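Local coordinates for protein NAD nucleotidase (Haemophilus influenzae, PDB 3ZTV) that degrades NAD to adenosine and nicotinamide riboside, acting as both a pyrophosphatase and a 5'-nucleotidase in the periplasm, at residues R389-A392 with E393-Y396. Residues are numbered along the deposited sequence; the frame is centred on the assembly and turned at random.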
loop_
_atom_site.group_PDB
_atom_site.type_symbol
_atom_site.label_atom_id
_atom_site.label_comp_id
_atom_site.label_asym_id
_atom_site.label_seq_id
_atom_site.Cartn_x
_atom_site.Cartn_y
_atom_site.Cartn_z
ATOM N N ARG A 389 18.908 -26.170 25.826
ATOM C CA ARG A 389 18.118 -26.515 24.643
ATOM C C ARG A 389 16.627 -26.293 24.917
ATOM O O ARG A 389 15.911 -25.741 24.082
ATOM C CB ARG A 389 18.399 -27.955 24.185
ATOM C CG ARG A 389 17.673 -28.380 22.913
ATOM C CD ARG A 389 16.390 -29.127 23.223
ATOM N NE ARG A 389 15.612 -29.446 22.025
ATOM C CZ ARG A 389 15.550 -30.648 21.456
ATOM N NH1 ARG A 389 16.232 -31.669 21.957
ATOM N NH2 ARG A 389 14.802 -30.825 20.377
ATOM N N PHE A 390 16.165 -26.709 26.091
ATOM C CA PHE A 390 14.787 -26.468 26.499
ATOM C C PHE A 390 14.436 -24.973 26.444
ATOM O O PHE A 390 13.413 -24.580 25.875
ATOM C CB PHE A 390 14.580 -27.008 27.915
ATOM C CG PHE A 390 13.148 -27.042 28.354
ATOM C CD1 PHE A 390 12.121 -26.896 27.442
ATOM C CD2 PHE A 390 12.830 -27.244 29.688
ATOM C CE1 PHE A 390 10.809 -26.931 27.850
ATOM C CE2 PHE A 390 11.516 -27.280 30.103
ATOM C CZ PHE A 390 10.501 -27.125 29.181
ATOM N N ILE A 391 15.277 -24.142 27.049
ATOM C CA ILE A 391 15.021 -22.709 27.036
ATOM C C ILE A 391 14.994 -22.183 25.599
ATOM O O ILE A 391 14.135 -21.373 25.240
ATOM C CB ILE A 391 16.030 -21.928 27.907
ATOM C CG1 ILE A 391 15.911 -22.368 29.371
ATOM C CG2 ILE A 391 15.788 -20.430 27.775
ATOM C CD1 ILE A 391 14.519 -22.285 29.909
ATOM N N ALA A 392 15.919 -22.653 24.765
ATOM C CA ALA A 392 15.906 -22.263 23.355
ATOM C C ALA A 392 14.588 -22.651 22.680
ATOM O O ALA A 392 14.057 -21.891 21.867
ATOM C CB ALA A 392 17.099 -22.854 22.607
ATOM N N GLU A 393 14.053 -23.815 23.029
ATOM C CA GLU A 393 12.755 -24.239 22.487
ATOM C C GLU A 393 11.606 -23.315 22.918
ATOM O O GLU A 393 10.684 -23.070 22.142
ATOM C CB GLU A 393 12.437 -25.697 22.851
ATOM C CG GLU A 393 13.431 -26.726 22.312
ATOM C CD GLU A 393 13.234 -27.064 20.838
ATOM O OE1 GLU A 393 12.262 -26.584 20.213
ATOM O OE2 GLU A 393 14.073 -27.823 20.304
ATOM N N THR A 394 11.655 -22.805 24.149
ATOM C CA THR A 394 10.609 -21.886 24.601
ATOM C C THR A 394 10.659 -20.583 23.797
ATOM O O THR A 394 9.629 -19.979 23.510
ATOM C CB THR A 394 10.685 -21.591 26.127
ATOM O OG1 THR A 394 11.800 -20.746 26.416
ATOM C CG2 THR A 394 10.793 -22.893 26.942
ATOM N N MET A 395 11.860 -20.170 23.415
ATOM C CA MET A 395 12.040 -18.983 22.591
ATOM C C MET A 395 11.567 -19.228 21.154
ATOM O O MET A 395 10.930 -18.375 20.536
ATOM C CB MET A 395 13.514 -18.583 22.598
ATOM C CG MET A 395 14.036 -18.233 23.989
ATOM S SD MET A 395 15.818 -18.407 24.201
ATOM C CE MET A 395 16.371 -17.010 23.242
ATOM N N TYR A 396 11.897 -20.401 20.629
ATOM C CA TYR A 396 11.534 -20.774 19.265
ATOM C C TYR A 396 10.018 -20.788 19.097
ATOM O O TYR A 396 9.490 -20.423 18.045
ATOM C CB TYR A 396 12.136 -22.144 18.959
ATOM C CG TYR A 396 11.847 -22.713 17.589
ATOM C CD1 TYR A 396 12.647 -22.401 16.495
ATOM C CD2 TYR A 396 10.796 -23.595 17.399
ATOM C CE1 TYR A 396 12.392 -22.944 15.242
ATOM C CE2 TYR A 396 10.537 -24.143 16.161
ATOM C CZ TYR A 396 11.341 -23.817 15.090
ATOM O OH TYR A 396 11.069 -24.369 13.857
#
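Arg-389 to Ala-392 and Glu-393 to Tyr-396 are successive turns of helix 386-396, joined by four i-to-i+4 backbone hydrogen bonds. One of the two shorter ones runs from Tyr-396 N to Ala-392 O (2.9 Å), and Ala-392 O also accepts from Thr-405 OG1 on strand 404-408. Ile-391 O has two donors as well: Met-395 N at 3.2 Å and the hydroxyl OG1 of Thr-394 at 2.7 Å. With chi1 at 73°, the hydroxyl sits between its own backbone N and carbonyl carbon and reaches back to a lone pair of that oxygen, so threonine satisfies its polar group within the buried helix. On the partly exposed flank Arg-389 and Glu-393, opposite charges one turn apart, form an i-to-i+4 salt bridge. Arg-389 grips OE2 of Glu-393 side-on, its NE at 2.8 Å and its NH2 at 3.1 Å, with OE2 lying in the guanidinium plane. The carboxylate is turned 40° from that plane; NE meets OE2 on its anti side, whereas NH2 approaches from above the carboxylate. Tyr-562 makes a cation-pi contact with Arg-389, and Ser-564 O binds NH1, fixing the guanidinium further. Apolar groups suit the buried sides: CG2 of Ile-391 lies 4.1 Å from SD of Met-395, facing strand 404-408, and the Phe-390 ring meets the Thr-394 methyl CG2 obliquely at CE1 and also packs among Phe-549, Phe-552 and Phe-559. Small Ala-392 lets the helix lie close to Ala-470. This largely buried helix packs between helix 545-555 and the sheet containing strands 404-408 and 467-470 in the 5'-nucleotidase C-terminal domain, the Ile-391 side chain about 9 Å from the bound adenosine.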